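Local atomic coordinates of sulfate permease family protein (Vibrio cholerae, PDB entry 4DGH), a protein that probably acts as a transmembrane anion transporter of the SulP family, the present chain being its STAS domain. Residues 7-11 with 12-16; 101-105 with 106-110. All blocks are in the same frame, centred on the assembly; numbering follows the deposited sequence. Where two conformers were deposited one is given.

Contact 1: residues 7-11 with 12-16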
ATOM      1  N   TYR A   7     -14.795  17.916  16.963  1.00 29.77           N
ATOM      2  CA  TYR A   7     -15.058  18.565  18.242  1.00 30.01           C
ATOM      3  C   TYR A   7     -14.154  19.791  18.496  1.00 27.83           C
ATOM      4  O   TYR A   7     -14.624  20.847  18.903  1.00 24.16           O
ATOM      5  CB  TYR A   7     -14.840  17.630  19.411  1.00 30.55           C
ATOM      6  CG  TYR A   7     -15.176  18.285  20.732  1.00 31.82           C
ATOM      7  CD1 TYR A   7     -16.508  18.600  21.026  1.00 31.58           C
ATOM      8  CD2 TYR A   7     -14.189  18.547  21.707  1.00 31.10           C
ATOM      9  CE1 TYR A   7     -16.855  19.170  22.212  1.00 33.59           C
ATOM     10  CE2 TYR A   7     -14.544  19.133  22.933  1.00 34.42           C
ATOM     11  CZ  TYR A   7     -15.862  19.442  23.163  1.00 35.91           C
ATOM     12  OH  TYR A   7     -16.297  20.034  24.329  1.00 41.83           O
ATOM     13  N   GLU A   8     -12.856  19.600  18.319  1.00 27.66           N
ATOM     14  CA  GLU A   8     -11.915  20.728  18.518  1.00 28.91           C
ATOM     15  C   GLU A   8     -12.115  21.844  17.502  1.00 28.63           C
ATOM     16  O   GLU A   8     -12.035  23.036  17.858  1.00 29.94           O
ATOM     17  CB  GLU A   8     -10.469  20.288  18.428  1.00 31.40           C
ATOM     18  CG  GLU A   8      -9.921  19.750  19.683  1.00 35.99           C
ATOM     19  CD  GLU A   8     -10.117  20.680  20.885  1.00 40.58           C
ATOM     20  OE1 GLU A   8      -9.862  21.902  20.813  1.00 37.45           O
ATOM     21  OE2 GLU A   8     -10.551  20.143  21.912  1.00 46.49           O
ATOM     22  N   LEU A   9     -12.403  21.461  16.272  1.00 26.17           N
ATOM     23  CA  LEU A   9     -12.757  22.476  15.254  1.00 28.18           C
ATOM     24  C   LEU A   9     -13.944  23.326  15.711  1.00 28.40           C
ATOM     25  O   LEU A   9     -13.862  24.593  15.702  1.00 27.68           O
ATOM     26  CB  LEU A   9     -12.976  21.866  13.882  1.00 26.75           C
ATOM     27  CG  LEU A   9     -11.683  21.335  13.156  1.00 26.87           C
ATOM     28  CD1 LEU A   9     -12.054  20.567  11.866  1.00 26.76           C
ATOM     29  CD2 LEU A   9     -10.695  22.448  12.775  1.00 23.18           C
ATOM     30  N   ALA A  10     -15.012  22.665  16.190  1.00 26.61           N
ATOM     31  CA  ALA A  10     -16.194  23.457  16.618  1.00 25.31           C
ATOM     32  C   ALA A  10     -15.849  24.316  17.851  1.00 27.54           C
ATOM     33  O   ALA A  10     -16.320  25.465  17.954  1.00 27.62           O
ATOM     34  CB  ALA A  10     -17.392  22.553  16.893  1.00 28.12           C
ATOM     35  N   GLN A  11     -15.018  23.816  18.764  1.00 26.83           N
ATOM     36  CA  GLN A  11     -14.574  24.615  19.879  1.00 26.68           C
ATOM     37  C   GLN A  11     -13.895  25.880  19.441  1.00 27.43           C
ATOM     38  O   GLN A  11     -13.985  26.921  20.163  1.00 27.28           O
ATOM     39  CB  GLN A  11     -13.696  23.826  20.824  1.00 28.99           C
ATOM     40  CG  GLN A  11     -14.420  22.723  21.607  1.00 32.48           C
ATOM     41  CD  GLN A  11     -15.505  23.259  22.555  1.00 36.84           C
ATOM     42  OE1 GLN A  11     -16.733  23.052  22.332  1.00 40.66           O
ATOM     43  NE2 GLN A  11     -15.075  23.960  23.605  1.00 34.27           N
ATOM     44  N   HIS A  12     -13.245  25.837  18.276  1.00 25.19           N
ATOM     45  CA  HIS A  12     -12.642  27.025  17.705  1.00 27.18           C
ATOM     46  C   HIS A  12     -13.457  27.708  16.651  1.00 27.70           C
ATOM     47  O   HIS A  12     -12.911  28.544  15.893  1.00 28.89           O
ATOM     48  CB  HIS A  12     -11.228  26.698  17.161  1.00 28.44           C
ATOM     49  CG  HIS A  12     -10.244  26.348  18.249  1.00 27.17           C
ATOM     50  ND1 HIS A  12      -9.326  27.215  18.705  1.00 29.16           N
ATOM     51  CD2 HIS A  12     -10.078  25.170  18.991  1.00 27.44           C
ATOM     52  CE1 HIS A  12      -8.605  26.624  19.710  1.00 28.13           C
ATOM     53  NE2 HIS A  12      -9.071  25.380  19.875  1.00 26.90           N
ATOM     54  N   GLY A  13     -14.749  27.384  16.588  1.00 27.06           N
ATOM     55  CA  GLY A  13     -15.676  28.002  15.657  1.00 28.65           C
ATOM     56  C   GLY A  13     -15.448  27.694  14.175  1.00 31.43           C
ATOM     57  O   GLY A  13     -15.801  28.522  13.299  1.00 29.04           O
ATOM     58  N   ARG A  14     -14.881  26.521  13.876  0.50 28.28           N
ATOM     59  CA  ARG A  14     -14.611  26.101  12.482  0.50 27.62           C
ATOM     60  C   ARG A  14     -15.309  24.783  12.167  0.50 28.48           C
ATOM     61  O   ARG A  14     -15.642  24.023  13.074  0.50 29.82           O
ATOM     62  CB  ARG A  14     -13.101  25.851  12.284  0.50 24.84           C
ATOM     63  CG  ARG A  14     -12.182  26.990  12.711  0.50 23.95           C
ATOM     64  CD  ARG A  14     -10.850  26.704  12.042  0.50 22.81           C
ATOM     65  NE  ARG A  14     -11.080  26.345  10.636  0.50 22.01           N
ATOM     66  CZ  ARG A  14     -10.878  27.166   9.626  0.50 21.55           C
ATOM     67  NH1 ARG A  14     -11.105  26.770   8.388  0.50 20.51           N
ATOM     68  NH2 ARG A  14     -10.448  28.403   9.863  0.50 21.52           N
ATOM     69  N   SER A  15     -15.517  24.517  10.880  1.00 30.39           N
ATOM     70  CA  SER A  15     -16.028  23.217  10.431  1.00 34.50           C
ATOM     71  C   SER A  15     -14.941  22.433   9.668  1.00 32.50           C
ATOM     72  O   SER A  15     -15.006  21.200   9.577  1.00 33.04           O
ATOM     73  CB  SER A  15     -17.260  23.416   9.504  1.00 35.22           C
ATOM     74  OG  SER A  15     -17.069  24.598   8.724  1.00 43.28           O
ATOM     75  N   THR A  16     -13.956  23.161   9.143  1.00 31.66           N
ATOM     76  CA  THR A  16     -12.942  22.587   8.282  1.00 29.64           C
ATOM     77  C   THR A  16     -11.556  22.959   8.865  1.00 28.22           C
ATOM     78  O   THR A  16     -11.386  24.004   9.535  1.00 24.65           O
ATOM     79  CB  THR A  16     -13.027  23.075   6.824  1.00 32.14           C
ATOM     80  OG1 THR A  16     -12.664  24.449   6.737  1.00 32.03           O
ATOM     81  CG2 THR A  16     -14.397  22.795   6.154  1.00 33.12           C
TER
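Where L9 and A10 meet R14 and G13, the backbone closes helix 3-11 with a Schellman motif: R14 N reaches back to L9 O (2.8 Å) and, within that wider loop, G13 N bonds A10 O (2.8 Å). G13 is the C-prime residue; its positive phi swings the chain off the helix axis. One residue earlier, H12 N still makes a helical bond to E8 O (3.1 Å).

Among the side chains, H12 pairs with E8, and L9 with the residues that follow G13. H12 has CG anti to its own carbonyl carbon (chi1 -67°), which lays the imidazole back along the last turn, with E8 O near the ring plane at the CD2 edge. The E8 carboxylate bends toward the same ring, its plane turned 61° from the imidazole, but OE1 stays 3.7 Å from H12 NE2 in simple proximity; H12 ND1 is hydrogen-bonded to E127 of helix 115-128, which packs beside this turn. The two methyls of L9 rest side by side on the backbone that follows the turn, CD1 near S15 O and CD2 near T16 O, while L9 CB lies 3.5 Å from R14 O. R14 CB also comes within 4.2 Å of L9 CD2, adding an apolar contact to this packing.

In the conformer described, one of two deposited for R14, a bend at chi3 (46°) brings the guanidinium side-on to T16, whose OG1 also bonds K99 of the second subunit. In this grip R14 NE meets T16 O at 2.6 Å, in the guanidinium plane, and R14 NH1 binds T16 OG1 at 3.2 Å.

Contact 2: residues 101-105 with 106-110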
ATOM      1  N   GLY A 101      16.625  11.474  20.210  1.00 25.87           N
ATOM      2  CA  GLY A 101      16.757  12.860  19.783  1.00 27.63           C
ATOM      3  C   GLY A 101      15.602  13.400  18.920  1.00 26.47           C
ATOM      4  O   GLY A 101      15.711  14.497  18.335  1.00 28.06           O
ATOM      5  N   ILE A 102      14.505  12.658  18.802  1.00 23.27           N
ATOM      6  CA  ILE A 102      13.368  13.194  17.999  1.00 23.37           C
ATOM      7  C   ILE A 102      12.724  14.339  18.784  1.00 23.43           C
ATOM      8  O   ILE A 102      12.326  15.370  18.220  1.00 23.12           O
ATOM      9  CB  ILE A 102      12.346  12.111  17.601  1.00 24.47           C
ATOM     10  CG1 ILE A 102      13.022  11.018  16.711  1.00 26.27           C
ATOM     11  CG2 ILE A 102      11.155  12.731  16.873  1.00 24.31           C
ATOM     12  CD1 ILE A 102      13.668  11.589  15.456  1.00 29.06           C
ATOM     13  N   VAL A 103      12.638  14.180  20.102  1.00 22.95           N
ATOM     14  CA  VAL A 103      11.970  15.222  20.915  1.00 23.68           C
ATOM     15  C   VAL A 103      12.791  16.507  20.813  1.00 24.63           C
ATOM     16  O   VAL A 103      12.225  17.563  20.608  1.00 25.30           O
ATOM     17  CB  VAL A 103      11.752  14.770  22.374  1.00 23.77           C
ATOM     18  CG1 VAL A 103      11.345  15.948  23.271  1.00 25.49           C
ATOM     19  CG2 VAL A 103      10.723  13.645  22.423  1.00 22.09           C
ATOM     20  N   LYS A 104      14.109  16.387  20.920  0.70 25.93           N
ATOM     21  CA  LYS A 104      15.037  17.505  20.694  0.70 27.87           C
ATOM     22  C   LYS A 104      14.718  18.166  19.407  0.70 26.43           C
ATOM     23  O   LYS A 104      14.539  19.369  19.370  0.70 26.77           O
ATOM     24  CB  LYS A 104      16.516  17.035  20.651  0.70 30.55           C
ATOM     25  CG  LYS A 104      17.484  18.171  20.330  0.70 31.83           C
ATOM     26  CD  LYS A 104      18.812  17.653  19.799  0.70 36.60           C
ATOM     27  CE  LYS A 104      19.737  18.830  19.540  0.70 38.56           C
ATOM     28  NZ  LYS A 104      21.134  18.342  19.541  0.70 38.66           N
ATOM     29  N   LEU A 105      14.594  17.371  18.342  1.00 25.58           N
ATOM     30  CA  LEU A 105      14.391  17.934  17.023  1.00 25.60           C
ATOM     31  C   LEU A 105      13.141  18.761  16.927  1.00 25.10           C
ATOM     32  O   LEU A 105      13.149  19.823  16.334  1.00 24.24           O
ATOM     33  CB  LEU A 105      14.314  16.793  16.025  1.00 25.35           C
ATOM     34  CG  LEU A 105      14.229  17.064  14.545  1.00 27.56           C
ATOM     35  CD1 LEU A 105      15.282  18.127  14.179  1.00 34.12           C
ATOM     36  CD2 LEU A 105      14.414  15.696  13.844  1.00 28.33           C
ATOM     37  N   VAL A 106      12.030  18.275  17.458  1.00 22.32           N
ATOM     38  CA  VAL A 106      10.840  19.051  17.257  1.00 24.26           C
ATOM     39  C   VAL A 106      10.558  20.028  18.391  1.00 23.59           C
ATOM     40  O   VAL A 106       9.784  20.971  18.213  1.00 24.04           O
ATOM     41  CB  VAL A 106       9.554  18.220  17.070  1.00 23.35           C
ATOM     42  CG1 VAL A 106       9.599  17.308  15.811  1.00 22.63           C
ATOM     43  CG2 VAL A 106       9.276  17.461  18.320  1.00 22.30           C
ATOM     44  N   GLY A 107      11.184  19.797  19.549  1.00 22.64           N
ATOM     45  CA  GLY A 107      10.967  20.698  20.684  1.00 23.24           C
ATOM     46  C   GLY A 107      10.025  19.996  21.673  1.00 24.07           C
ATOM     47  O   GLY A 107       8.983  19.498  21.275  1.00 21.14           O
ATOM     48  N   GLU A 108      10.401  19.902  22.971  1.00 24.49           N
ATOM     49  CA  GLU A 108       9.523  19.235  24.005  1.00 24.85           C
ATOM     50  C   GLU A 108       8.131  19.791  24.013  1.00 23.66           C
ATOM     51  O   GLU A 108       7.174  19.038  24.246  1.00 22.61           O
ATOM     52  CB  GLU A 108      10.027  19.436  25.474  1.00 28.51           C
ATOM     53  CG  GLU A 108      11.513  19.277  25.520  1.00 33.36           C
ATOM     54  CD  GLU A 108      12.198  19.643  26.840  1.00 38.82           C
ATOM     55  OE1 GLU A 108      11.617  20.417  27.665  1.00 35.92           O
ATOM     56  OE2 GLU A 108      13.371  19.124  26.982  1.00 39.62           O
ATOM     57  N   GLN A 109       8.021  21.092  23.799  1.00 23.41           N
ATOM     58  CA  GLN A 109       6.726  21.776  23.921  1.00 25.90           C
ATOM     59  C   GLN A 109       5.756  21.380  22.741  1.00 26.32           C
ATOM     60  O   GLN A 109       4.557  21.644  22.803  1.00 24.38           O
ATOM     61  CB  GLN A 109       6.911  23.290  24.019  1.00 30.54           C
ATOM     62  CG  GLN A 109       7.481  23.943  22.739  1.00 34.36           C
ATOM     63  CD  GLN A 109       9.050  23.882  22.614  1.00 39.37           C
ATOM     64  OE1 GLN A 109       9.741  23.018  23.165  1.00 40.16           O
ATOM     65  NE2 GLN A 109       9.594  24.855  21.915  1.00 44.23           N
ATOM     66  N   ASN A 110       6.307  20.723  21.717  1.00 23.10           N
ATOM     67  CA  ASN A 110       5.541  20.337  20.534  1.00 21.51           C
ATOM     68  C   ASN A 110       5.218  18.856  20.497  1.00 21.74           C
ATOM     69  O   ASN A 110       4.789  18.355  19.450  1.00 19.64           O
ATOM     70  CB  ASN A 110       6.367  20.762  19.320  1.00 21.29           C
ATOM     71  CG  ASN A 110       6.490  22.272  19.261  1.00 22.94           C
ATOM     72  OD1 ASN A 110       5.551  23.010  19.591  1.00 25.25           O
ATOM     73  ND2 ASN A 110       7.662  22.744  18.855  1.00 26.51           N
TER
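V103 and V106 carry the last turn of helix 102-106 into the loop ahead of strand 111-112, a compact example of a helix ended by a glycine. V106 N bonds I102 O at 3.0 Å, and G107 N follows with a bond to V103 O at 2.7 Å. G107 then leaves helical geometry with a phi of 104°, so the chain turns away directly after its amide has been used.

The methyls of V106 press back on the same turn. With CG1 anti to the carbonyl carbon (chi1 -62°), V106 CG2 falls between the backbone N and that carbon and rests 3.7 Å from both I102 O and V103 O, beside the carbonyls that accept the two helical bonds. Across the turn, V103 CG1 lies 3.8 Å from E108 CA and also touches E108 CG; the two side chains meet at about a right angle, and the contact involves the aliphatic part of the glutamate.

Further out, the N110 side chain fixes the bend beyond G107. N110 ND2 gives an almost straight bond to V106 O (2.8 Å, 177°), in the plane of its amide, and N110 N bonds G107 O, so that V106 and G107 are tied to the residue entering the last strand.

I102 and V106 both pack on I86 of strand 83-87, to whose backbone N110 is also bonded. I102 and L105 lean on helix 64-78 through I74, while V103 packs against L97 and V98 of helix 91-99.

In the fold
Both contacts are helix ends in one STAS domain, an example of the same local problem solved at two places in an alpha/beta fold. Contact 1 comes first along the chain, between helix 3-11 and strand 21-25; contact 2 follows much later, between helix 102-106 and strand 111-112. Their centres are 27 Å apart, and their nearest atoms about 14 Å, so they do not touch. The strands they lead into are the two outermost of the parallel sheet within this chain. Contact 1 packs on helix 115-128 and reaches the second subunit, whereas contact 2 lies against strand 83-87 and helices 64-78 and 91-99 of its own chain.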